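Local coordinates for transcriptional regulator, LacI family protein (Rhodococcus jostii, PDB 3K9C) that probably acts as a DNA-binding transcription factor of the LacI family, recognising cis-regulatory DNA to control transcription, at residues B[18-21]-B[25-28]; B[118-123]-B[269-274]; B[40-45]-B[250-255]. All coordinates share one frame; numbering follows the deposited sequence.

Contact 1 (B[18-21]-B[25-28])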
ATOM      1  N   VAL B  18      -5.944  12.975   8.486  1.00 19.62           N
ATOM      2  CA  VAL B  18      -4.668  12.380   8.890  1.00 18.34           C
ATOM      3  C   VAL B  18      -4.783  10.867   8.635  1.00 18.42           C
ATOM      4  O   VAL B  18      -5.763  10.245   9.047  1.00 18.25           O
ATOM      5  CB  VAL B  18      -4.396  12.654  10.389  1.00 18.55           C
ATOM      6  CG1 VAL B  18      -3.069  12.044  10.818  1.00 17.20           C
ATOM      7  CG2 VAL B  18      -4.370  14.166  10.639  1.00 20.88           C
ATOM      8  N   PHE B  19      -3.801  10.276   7.953  1.00 18.26           N
ATOM      9  CA  PHE B  19      -3.844   8.835   7.654  1.00 17.95           C
ATOM     10  C   PHE B  19      -2.453   8.216   7.545  1.00 20.33           C
ATOM     11  O   PHE B  19      -1.467   8.916   7.304  1.00 20.57           O
ATOM     12  CB  PHE B  19      -4.588   8.582   6.336  1.00 16.53           C
ATOM     13  CG  PHE B  19      -3.752   8.836   5.121  1.00 19.72           C
ATOM     14  CD1 PHE B  19      -3.279   7.779   4.355  1.00 20.29           C
ATOM     15  CD2 PHE B  19      -3.415  10.133   4.754  1.00 18.97           C
ATOM     16  CE1 PHE B  19      -2.480   8.010   3.237  1.00 20.08           C
ATOM     17  CE2 PHE B  19      -2.622  10.377   3.646  1.00 19.84           C
ATOM     18  CZ  PHE B  19      -2.154   9.317   2.883  1.00 23.27           C
ATOM     19  N   GLU B  20      -2.386   6.895   7.702  1.00 21.23           N
ATOM     20  CA  GLU B  20      -1.118   6.174   7.618  1.00 23.12           C
ATOM     21  C   GLU B  20      -0.740   5.816   6.188  1.00 22.25           C
ATOM     22  O   GLU B  20      -1.443   5.053   5.515  1.00 21.34           O
ATOM     23  CB  GLU B  20      -1.177   4.887   8.441  1.00 23.90           C
ATOM     24  CG  GLU B  20      -1.082   5.088   9.931  1.00 31.54           C
ATOM     25  CD  GLU B  20      -1.307   3.799  10.701  1.00 36.05           C
ATOM     26  OE1 GLU B  20      -0.711   2.758  10.329  1.00 37.49           O
ATOM     27  OE2 GLU B  20      -2.077   3.830  11.681  1.00 39.46           O
ATOM     28  N   LEU B  21       0.379   6.368   5.736  1.00 22.20           N
ATOM     29  CA  LEU B  21       0.879   6.098   4.395  1.00 23.19           C
ATOM     30  C   LEU B  21       1.083   4.584   4.221  1.00 23.56           C
ATOM     31  O   LEU B  21       1.555   3.897   5.126  1.00 23.95           O
ATOM     32  CB  LEU B  21       2.206   6.831   4.181  1.00 24.19           C
ATOM     33  CG  LEU B  21       2.547   7.253   2.749  1.00 25.79           C
ATOM     34  CD1 LEU B  21       1.455   8.163   2.218  1.00 26.53           C
ATOM     35  CD2 LEU B  21       3.894   7.974   2.721  1.00 27.03           C
ATOM     36  N   PHE B  25      -6.169  -0.276   4.384  1.00 22.05           N
ATOM     37  CA  PHE B  25      -7.472   0.222   4.801  1.00 22.46           C
ATOM     38  C   PHE B  25      -7.576   1.752   4.826  1.00 22.59           C
ATOM     39  O   PHE B  25      -8.643   2.290   4.571  1.00 20.58           O
ATOM     40  CB  PHE B  25      -7.855  -0.351   6.167  1.00 23.25           C
ATOM     41  CG  PHE B  25      -9.260  -0.019   6.586  1.00 24.38           C
ATOM     42  CD1 PHE B  25     -10.340  -0.340   5.762  1.00 26.27           C
ATOM     43  CD2 PHE B  25      -9.506   0.626   7.789  1.00 25.16           C
ATOM     44  CE1 PHE B  25     -11.645  -0.020   6.135  1.00 24.79           C
ATOM     45  CE2 PHE B  25     -10.798   0.950   8.172  1.00 26.91           C
ATOM     46  CZ  PHE B  25     -11.873   0.627   7.343  1.00 26.28           C
ATOM     47  N   HIS B  26      -6.485   2.452   5.144  1.00 21.21           N
ATOM     48  CA  HIS B  26      -6.543   3.919   5.146  1.00 20.68           C
ATOM     49  C   HIS B  26      -6.615   4.410   3.708  1.00 19.80           C
ATOM     50  O   HIS B  26      -7.224   5.444   3.426  1.00 19.43           O
ATOM     51  CB  HIS B  26      -5.330   4.537   5.843  1.00 17.89           C
ATOM     52  CG  HIS B  26      -5.310   4.325   7.322  1.00 20.05           C
ATOM     53  ND1 HIS B  26      -4.528   5.079   8.169  1.00 20.48           N
ATOM     54  CD2 HIS B  26      -5.947   3.420   8.104  1.00 19.81           C
ATOM     55  CE1 HIS B  26      -4.677   4.645   9.408  1.00 20.04           C
ATOM     56  NE2 HIS B  26      -5.533   3.638   9.396  1.00 23.04           N
ATOM     57  N   GLY B  27      -5.981   3.671   2.800  1.00 19.94           N
ATOM     58  CA  GLY B  27      -6.044   4.029   1.394  1.00 20.34           C
ATOM     59  C   GLY B  27      -7.487   3.975   0.889  1.00 21.42           C
ATOM     60  O   GLY B  27      -7.939   4.885   0.192  1.00 19.43           O
ATOM     61  N   ASP B  28      -8.216   2.914   1.237  1.00 21.73           N
ATOM     62  CA  ASP B  28      -9.621   2.783   0.820  1.00 23.98           C
ATOM     63  C   ASP B  28     -10.468   3.909   1.407  1.00 22.36           C
ATOM     64  O   ASP B  28     -11.295   4.501   0.718  1.00 22.71           O
ATOM     65  CB  ASP B  28     -10.224   1.454   1.289  1.00 28.11           C
ATOM     66  CG  ASP B  28      -9.582   0.249   0.637  1.00 33.43           C
ATOM     67  OD1 ASP B  28      -9.415   0.242  -0.602  1.00 35.21           O
ATOM     68  OD2 ASP B  28      -9.257  -0.708   1.374  1.00 39.70           O
TER
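H26, near the start of helix 24-39, turns its imidazole back onto the end of strand 13-20 and takes the backbone N-H of E20 on its ND1. This hydrogen bond is the polar heart of the contact: E20 N lies 2.8 Å from H26 ND1, and the N-H points almost straight at its acceptor (166°). The donor sits at the edge of the imidazole, nearly in its plane, so the ring meets the strand edge-on. A chi1 of -70° places CG of H26 beside its own backbone N and anti to its carbonyl carbon, which sends the ring toward the strand.

Van der Waals contacts fill in round the bond. E20 CB comes to 3.4 Å from H26 ND1, and from there the extended glutamate chain runs past the imidazole until E20 OE2 stands 3.5 Å from H26 CE1. Carboxylate and ring planes are turned 69° apart, and OE2 stays 4.1 Å from H26 NE2, a neighbouring charge rather than a bonded partner. On the F19 side, CB of H26 reaches the edge of the phenyl ring, 4.1 Å from F19 CD1. The same phenylalanine packs on L46 and A48 of strand 42-49, while H26 also leans on L73.

The contact thus ties together the first strand and helix of a beta-alpha-beta unit. A glycerol, probably from the crystallisation liquor, lies about 6 Å from the H26 side chain. The bond from E20 needs an unprotonated ND1, so the geometry is consistent with a neutral H26 whose proton is on NE2; the E20 carboxylate could at most polarise that N-H.

Contact 2 (B[118-123]-B[269-274])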
ATOM      1  N   VAL B 118     -16.170 -15.812  13.442  1.00 20.45           N
ATOM      2  CA  VAL B 118     -16.265 -17.031  14.248  1.00 21.41           C
ATOM      3  C   VAL B 118     -17.509 -17.849  13.911  1.00 21.70           C
ATOM      4  O   VAL B 118     -17.421 -19.060  13.739  1.00 22.92           O
ATOM      5  CB  VAL B 118     -16.270 -16.728  15.771  1.00 20.59           C
ATOM      6  CG1 VAL B 118     -16.645 -17.997  16.556  1.00 22.21           C
ATOM      7  CG2 VAL B 118     -14.885 -16.249  16.213  1.00 21.35           C
ATOM      8  N   ASP B 119     -18.664 -17.194  13.810  1.00 23.52           N
ATOM      9  CA  ASP B 119     -19.892 -17.916  13.473  1.00 24.82           C
ATOM     10  C   ASP B 119     -19.714 -18.652  12.145  1.00 25.08           C
ATOM     11  O   ASP B 119     -20.091 -19.817  12.011  1.00 26.64           O
ATOM     12  CB  ASP B 119     -21.081 -16.959  13.373  1.00 26.15           C
ATOM     13  CG  ASP B 119     -21.464 -16.359  14.712  1.00 27.65           C
ATOM     14  OD1 ASP B 119     -21.048 -16.900  15.757  1.00 28.63           O
ATOM     15  OD2 ASP B 119     -22.196 -15.346  14.722  1.00 32.99           O
ATOM     16  N   HIS B 120     -19.127 -17.965  11.168  1.00 22.94           N
ATOM     17  CA  HIS B 120     -18.887 -18.554   9.857  1.00 21.68           C
ATOM     18  C   HIS B 120     -18.030 -19.812   9.965  1.00 20.40           C
ATOM     19  O   HIS B 120     -18.339 -20.836   9.352  1.00 21.96           O
ATOM     20  CB  HIS B 120     -18.203 -17.526   8.941  1.00 22.38           C
ATOM     21  CG  HIS B 120     -17.692 -18.100   7.657  1.00 22.66           C
ATOM     22  ND1 HIS B 120     -18.519 -18.671   6.716  1.00 23.19           N
ATOM     23  CD2 HIS B 120     -16.437 -18.192   7.162  1.00 23.55           C
ATOM     24  CE1 HIS B 120     -17.795 -19.093   5.696  1.00 24.38           C
ATOM     25  NE2 HIS B 120     -16.527 -18.816   5.942  1.00 24.77           N
ATOM     26  N   LEU B 121     -16.952 -19.734  10.744  1.00 21.74           N
ATOM     27  CA  LEU B 121     -16.046 -20.870  10.914  1.00 20.71           C
ATOM     28  C   LEU B 121     -16.643 -22.036  11.708  1.00 20.61           C
ATOM     29  O   LEU B 121     -16.440 -23.195  11.357  1.00 21.20           O
ATOM     30  CB  LEU B 121     -14.739 -20.414  11.568  1.00 20.36           C
ATOM     31  CG  LEU B 121     -13.859 -19.522  10.685  1.00 18.20           C
ATOM     32  CD1 LEU B 121     -12.749 -18.905  11.531  1.00 17.57           C
ATOM     33  CD2 LEU B 121     -13.292 -20.338   9.516  1.00 15.76           C
ATOM     34  N   THR B 122     -17.368 -21.747  12.779  1.00 22.00           N
ATOM     35  CA  THR B 122     -17.955 -22.834  13.546  1.00 23.77           C
ATOM     36  C   THR B 122     -19.041 -23.489  12.674  1.00 26.31           C
ATOM     37  O   THR B 122     -19.166 -24.718  12.647  1.00 24.82           O
ATOM     38  CB  THR B 122     -18.514 -22.323  14.909  1.00 23.09           C
ATOM     39  OG1 THR B 122     -19.445 -21.259  14.689  1.00 23.93           O
ATOM     40  CG2 THR B 122     -17.361 -21.791  15.794  1.00 22.37           C
ATOM     41  N   GLU B 123     -19.786 -22.677  11.919  1.00 27.01           N
ATOM     42  CA  GLU B 123     -20.825 -23.215  11.041  1.00 29.34           C
ATOM     43  C   GLU B 123     -20.224 -24.172  10.017  1.00 28.82           C
ATOM     44  O   GLU B 123     -20.907 -25.080   9.544  1.00 30.87           O
ATOM     45  CB  GLU B 123     -21.570 -22.094  10.306  1.00 33.26           C
ATOM     46  CG  GLU B 123     -22.768 -22.590   9.486  1.00 38.47           C
ATOM     47  CD  GLU B 123     -23.432 -21.493   8.656  1.00 42.25           C
ATOM     48  OE1 GLU B 123     -23.955 -20.521   9.246  1.00 43.97           O
ATOM     49  OE2 GLU B 123     -23.429 -21.604   7.412  1.00 41.11           O
ATOM     50  N   LEU B 269     -19.874 -10.087   6.385  1.00 23.67           N
ATOM     51  CA  LEU B 269     -18.956 -11.120   5.940  1.00 25.47           C
ATOM     52  C   LEU B 269     -18.862 -11.164   4.433  1.00 23.88           C
ATOM     53  O   LEU B 269     -19.864 -11.081   3.738  1.00 25.83           O
ATOM     54  CB  LEU B 269     -19.399 -12.497   6.446  1.00 24.63           C
ATOM     55  CG  LEU B 269     -18.563 -13.662   5.902  1.00 26.26           C
ATOM     56  CD1 LEU B 269     -17.180 -13.611   6.512  1.00 25.47           C
ATOM     57  CD2 LEU B 269     -19.244 -14.992   6.220  1.00 25.91           C
ATOM     58  N   VAL B 270     -17.641 -11.294   3.939  1.00 23.51           N
ATOM     59  CA  VAL B 270     -17.399 -11.383   2.519  1.00 21.82           C
ATOM     60  C   VAL B 270     -16.637 -12.678   2.307  1.00 23.23           C
ATOM     61  O   VAL B 270     -15.432 -12.754   2.572  1.00 22.75           O
ATOM     62  CB  VAL B 270     -16.564 -10.190   2.012  1.00 23.43           C
ATOM     63  CG1 VAL B 270     -16.311 -10.332   0.505  1.00 22.30           C
ATOM     64  CG2 VAL B 270     -17.286  -8.895   2.310  1.00 16.70           C
ATOM     65  N   ARG B 271     -17.354 -13.699   1.846  1.00 24.57           N
ATOM     66  CA  ARG B 271     -16.773 -15.015   1.602  1.00 25.80           C
ATOM     67  C   ARG B 271     -16.121 -15.130   0.246  1.00 26.27           C
ATOM     68  O   ARG B 271     -16.697 -14.762  -0.778  1.00 25.79           O
ATOM     69  CB  ARG B 271     -17.836 -16.112   1.691  1.00 27.09           C
ATOM     70  CG  ARG B 271     -18.303 -16.452   3.077  1.00 30.26           C
ATOM     71  CD  ARG B 271     -19.525 -17.344   3.000  1.00 34.21           C
ATOM     72  NE  ARG B 271     -20.597 -16.676   2.264  1.00 38.34           N
ATOM     73  CZ  ARG B 271     -21.840 -17.133   2.160  1.00 39.01           C
ATOM     74  NH1 ARG B 271     -22.179 -18.274   2.751  1.00 37.67           N
ATOM     75  NH2 ARG B 271     -22.742 -16.442   1.474  1.00 37.52           N
ATOM     76  N   ARG B 272     -14.911 -15.659   0.249  1.00 25.92           N
ATOM     77  CA  ARG B 272     -14.184 -15.873  -0.981  1.00 25.58           C
ATOM     78  C   ARG B 272     -13.680 -17.307  -0.932  1.00 26.68           C
ATOM     79  O   ARG B 272     -14.462 -18.206  -0.611  1.00 30.03           O
ATOM     80  CB  ARG B 272     -13.055 -14.847  -1.131  1.00 26.12           C
ATOM     81  CG  ARG B 272     -13.584 -13.412  -1.269  1.00 23.46           C
ATOM     82  CD  ARG B 272     -12.628 -12.506  -2.048  1.00 24.98           C
ATOM     83  NE  ARG B 272     -13.204 -11.183  -2.298  1.00 25.11           N
ATOM     84  CZ  ARG B 272     -13.217 -10.186  -1.415  1.00 26.71           C
ATOM     85  NH1 ARG B 272     -12.675 -10.345  -0.211  1.00 27.67           N
ATOM     86  NH2 ARG B 272     -13.787  -9.027  -1.726  1.00 27.40           N
ATOM     87  N   ALA B 273     -12.400 -17.542  -1.191  1.00 24.46           N
ATOM     88  CA  ALA B 273     -11.906 -18.915  -1.210  1.00 24.07           C
ATOM     89  C   ALA B 273     -10.920 -19.372  -0.133  1.00 23.76           C
ATOM     90  O   ALA B 273     -10.317 -20.443  -0.268  1.00 24.13           O
ATOM     91  CB  ALA B 273     -11.313 -19.199  -2.589  1.00 23.95           C
ATOM     92  N   THR B 274     -10.746 -18.593   0.932  1.00 22.39           N
ATOM     93  CA  THR B 274      -9.804 -18.987   1.979  1.00 22.65           C
ATOM     94  C   THR B 274     -10.437 -19.677   3.184  1.00 23.27           C
ATOM     95  O   THR B 274      -9.769 -19.909   4.190  1.00 22.95           O
ATOM     96  CB  THR B 274      -8.973 -17.781   2.478  1.00 21.78           C
ATOM     97  OG1 THR B 274      -9.853 -16.747   2.941  1.00 21.33           O
ATOM     98  CG2 THR B 274      -8.094 -17.247   1.348  1.00 22.25           C
TER
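H120 on helix 110-123 holds its imidazole against two side chains of the 269-274 segment, L269 and R271. Its CG is anti to the backbone N (chi1 170°), which carries the ring off the helix toward this segment. L269 answers with CD2, which sits over one face of the imidazole 4.0 Å from the ring centroid and 28° off the normal, a CH-pi contact. That methyl lies toward the CG-ND1 side of the ring, 3.8 Å from both H120 CG and H120 ND1. The arginine uses its aliphatic part: R271 CD comes obliquely to 3.6 Å from H120 CE1, with R271 CG close behind at 3.8 Å from the same atom. Beyond these methylenes the chain bends at chi3, and the guanidinium plane stands 84° from that of the imidazole. The polar end of H120 is held by a hydrogen bond between NE2 and T275 OG1. An alanine at H120 would remove the ring and is likely to leave L269 CD2 and the methylenes of R271 without their cover and T275 OG1 without this partner.

Behind the histidine, helix 110-123 packs through V118 on helix 140-153 and through L121 on strand 188-191 of the four-stranded sheet. The partner segment leaves the seven-stranded sheet, where V270 pairs with T235, and reaches strand 216-218 through T274 and V217, so the contact lies where the chain passes between the two sheets.

Contact 3 (B[40-45]-B[250-255])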
ATOM      1  N   ARG B  40     -20.141  16.888  -1.366  1.00 30.13           N
ATOM      2  CA  ARG B  40     -20.659  17.899  -0.451  1.00 31.61           C
ATOM      3  C   ARG B  40     -20.049  19.279  -0.698  1.00 31.44           C
ATOM      4  O   ARG B  40     -20.339  20.224   0.029  1.00 30.98           O
ATOM      5  CB  ARG B  40     -20.405  17.490   1.002  1.00 34.62           C
ATOM      6  CG  ARG B  40     -20.817  16.069   1.329  1.00 38.05           C
ATOM      7  CD  ARG B  40     -22.319  15.879   1.270  1.00 41.84           C
ATOM      8  NE  ARG B  40     -22.926  15.917   2.599  1.00 45.66           N
ATOM      9  CZ  ARG B  40     -23.073  17.020   3.328  1.00 47.59           C
ATOM     10  NH1 ARG B  40     -22.659  18.186   2.855  1.00 49.15           N
ATOM     11  NH2 ARG B  40     -23.630  16.956   4.533  1.00 47.54           N
ATOM     12  N   GLY B  41     -19.197  19.386  -1.713  1.00 30.47           N
ATOM     13  CA  GLY B  41     -18.578  20.666  -2.025  1.00 31.84           C
ATOM     14  C   GLY B  41     -17.364  21.014  -1.181  1.00 32.80           C
ATOM     15  O   GLY B  41     -17.063  22.190  -0.969  1.00 31.84           O
ATOM     16  N   TYR B  42     -16.659  19.995  -0.698  1.00 32.44           N
ATOM     17  CA  TYR B  42     -15.473  20.207   0.123  1.00 32.67           C
ATOM     18  C   TYR B  42     -14.218  19.608  -0.486  1.00 32.26           C
ATOM     19  O   TYR B  42     -14.270  18.593  -1.177  1.00 32.48           O
ATOM     20  CB  TYR B  42     -15.674  19.594   1.506  1.00 33.28           C
ATOM     21  CG  TYR B  42     -16.393  20.482   2.474  1.00 35.56           C
ATOM     22  CD1 TYR B  42     -15.691  21.182   3.454  1.00 37.68           C
ATOM     23  CD2 TYR B  42     -17.781  20.628   2.420  1.00 37.16           C
ATOM     24  CE1 TYR B  42     -16.348  22.001   4.361  1.00 37.73           C
ATOM     25  CE2 TYR B  42     -18.450  21.454   3.324  1.00 38.08           C
ATOM     26  CZ  TYR B  42     -17.724  22.132   4.291  1.00 39.48           C
ATOM     27  OH  TYR B  42     -18.374  22.927   5.204  1.00 43.00           O
ATOM     28  N   ASP B  43     -13.087  20.250  -0.224  1.00 30.99           N
ATOM     29  CA  ASP B  43     -11.826  19.731  -0.705  1.00 30.86           C
ATOM     30  C   ASP B  43     -11.189  19.019   0.479  1.00 29.31           C
ATOM     31  O   ASP B  43     -11.586  19.212   1.627  1.00 26.73           O
ATOM     32  CB  ASP B  43     -10.911  20.850  -1.200  1.00 33.69           C
ATOM     33  CG  ASP B  43     -11.266  21.314  -2.598  1.00 38.63           C
ATOM     34  OD1 ASP B  43     -11.464  20.456  -3.482  1.00 40.22           O
ATOM     35  OD2 ASP B  43     -11.342  22.539  -2.819  1.00 42.76           O
ATOM     36  N   VAL B  44     -10.199  18.188   0.204  1.00 28.55           N
ATOM     37  CA  VAL B  44      -9.556  17.464   1.273  1.00 26.05           C
ATOM     38  C   VAL B  44      -8.074  17.725   1.287  1.00 26.93           C
ATOM     39  O   VAL B  44      -7.424  17.755   0.241  1.00 26.64           O
ATOM     40  CB  VAL B  44      -9.797  15.944   1.144  1.00 25.41           C
ATOM     41  CG1 VAL B  44      -8.892  15.187   2.109  1.00 25.60           C
ATOM     42  CG2 VAL B  44     -11.257  15.624   1.448  1.00 22.57           C
HETATM   43  N   MSE B  45      -7.548  17.930   2.486  1.00 27.76           N
HETATM   44  CA  MSE B  45      -6.125  18.137   2.648  1.00 29.48           C
HETATM   45  C   MSE B  45      -5.608  16.950   3.460  1.00 25.38           C
HETATM   46  O   MSE B  45      -6.001  16.759   4.604  1.00 24.20           O
HETATM   47  CB  MSE B  45      -5.850  19.440   3.394  1.00 36.45           C
HETATM   48  CG  MSE B  45      -4.493  20.015   3.076  1.00 48.05           C
HETATM   49 SE   MSE B  45      -3.736  20.882   4.625  1.00 66.32          SE
HETATM   50  CE  MSE B  45      -2.208  19.711   4.901  1.00 59.00           C
ATOM     51  N   GLY B 250     -20.434  13.584   9.599  1.00 32.57           N
ATOM     52  CA  GLY B 250     -20.257  13.849  11.017  1.00 30.68           C
ATOM     53  C   GLY B 250     -19.416  15.098  11.213  1.00 30.36           C
ATOM     54  O   GLY B 250     -19.692  15.920  12.086  1.00 29.46           O
ATOM     55  N   ALA B 251     -18.384  15.248  10.389  1.00 30.38           N
ATOM     56  CA  ALA B 251     -17.511  16.415  10.480  1.00 30.35           C
ATOM     57  C   ALA B 251     -18.260  17.681  10.063  1.00 30.15           C
ATOM     58  O   ALA B 251     -18.185  18.703  10.740  1.00 30.72           O
ATOM     59  CB  ALA B 251     -16.274  16.222   9.613  1.00 27.60           C
ATOM     60  N   LEU B 252     -18.974  17.616   8.945  1.00 31.14           N
ATOM     61  CA  LEU B 252     -19.737  18.766   8.478  1.00 32.69           C
ATOM     62  C   LEU B 252     -20.830  19.122   9.494  1.00 33.25           C
ATOM     63  O   LEU B 252     -21.201  20.286   9.633  1.00 34.69           O
ATOM     64  CB  LEU B 252     -20.346  18.481   7.099  1.00 33.55           C
ATOM     65  CG  LEU B 252     -19.509  18.911   5.887  1.00 33.82           C
ATOM     66  CD1 LEU B 252     -18.157  18.233   5.905  1.00 35.18           C
ATOM     67  CD2 LEU B 252     -20.252  18.585   4.616  1.00 34.06           C
ATOM     68  N   ALA B 253     -21.326  18.118  10.210  1.00 33.43           N
ATOM     69  CA  ALA B 253     -22.352  18.332  11.220  1.00 35.09           C
ATOM     70  C   ALA B 253     -21.764  19.067  12.424  1.00 36.87           C
ATOM     71  O   ALA B 253     -22.411  19.946  12.997  1.00 38.21           O
ATOM     72  CB  ALA B 253     -22.939  17.004  11.657  1.00 32.89           C
ATOM     73  N   GLN B 254     -20.541  18.700  12.805  1.00 37.38           N
ATOM     74  CA  GLN B 254     -19.860  19.323  13.939  1.00 37.79           C
ATOM     75  C   GLN B 254     -19.451  20.756  13.611  1.00 39.22           C
ATOM     76  O   GLN B 254     -19.368  21.614  14.496  1.00 39.34           O
ATOM     77  CB  GLN B 254     -18.627  18.502  14.343  1.00 37.07           C
ATOM     78  CG  GLN B 254     -18.959  17.239  15.127  1.00 36.03           C
ATOM     79  CD  GLN B 254     -17.727  16.504  15.644  1.00 36.63           C
ATOM     80  OE1 GLN B 254     -16.845  17.098  16.269  1.00 34.64           O
ATOM     81  NE2 GLN B 254     -17.673  15.198  15.397  1.00 35.85           N
ATOM     82  N   ILE B 255     -19.192  21.014  12.336  1.00 40.49           N
ATOM     83  CA  ILE B 255     -18.821  22.352  11.911  1.00 41.10           C
ATOM     84  C   ILE B 255     -20.084  23.214  11.970  1.00 42.95           C
ATOM     85  O   ILE B 255     -20.021  24.404  12.280  1.00 42.49           O
ATOM     86  CB  ILE B 255     -18.263  22.338  10.482  1.00 40.82           C
ATOM     87  CG1 ILE B 255     -16.994  21.484  10.439  1.00 41.16           C
ATOM     88  CG2 ILE B 255     -17.963  23.758  10.024  1.00 41.20           C
ATOM     89  CD1 ILE B 255     -16.460  21.239   9.044  1.00 39.08           C
TER
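Y42 has CG anti to its carbonyl carbon (chi1 -84°), which brings a face of its ring to L252 of helix 240-255, while bends at chi2 and chi3 fold the R40 chain back so that its guanidinium comes to the same leucine. Between the two, G41 turns the chain out of helix 24-39 in a Schellman motif; its positive phi of 82° would jam a side chain against the carbonyl O of R40.

The two methyls of L252 divide the work. CD1 stands over the centre of the tyrosine ring, 4.1 Å from the centroid and only 9° off the normal, a nearly vertical CH-pi contact. CD2 reaches the ring atoms instead, 3.6 Å from Y42 CE2, and its other neighbour is R40, whose CB lies 3.8 Å from L252 CD2. The model also sets this methyl over one face of the R40 guanidinium, but NH1 comes so close to it that the exact pose of the arginine tip, and the face placement with it, is doubtful.

The polar ends point to other partners. R40 NH2 makes a salt bridge with D249 OD1, one residue before the helical segment, and Y42 OH has a weak hydrogen bond with R13 NE. L252 also touches L15 of strand 13-20, and I255 packs on E68 and A69, so the last turns of helix 240-255 lie against this side of the sheet.

Across the two segments the chemistry is therefore apolar, a leucine laid chiefly on the tyrosine ring, while the charge of R40 is probably met chiefly by D249.

Overall arrangement
Contact 1 is the buried one; contacts 2 and 3 lie at the surface. All three reach the seven-stranded sheet. Contacts 1 and 3 approach it at the neighbouring strands 13-20 and 42-49, their nearest atoms about 5 Å apart, with helix 24-39 running from one to the other. Contact 2, its centre about 36 Å from that of contact 3, sits on the far side of the chain's centre, where the sheet hands over to the second one; strand 262-270 there directly follows the helix of contact 3. Inside, the grip is a hydrogen bond to backbone; outside, leucine methyls cover flat groups, while the polar ends of H120 and R40 find partners just beyond the segments.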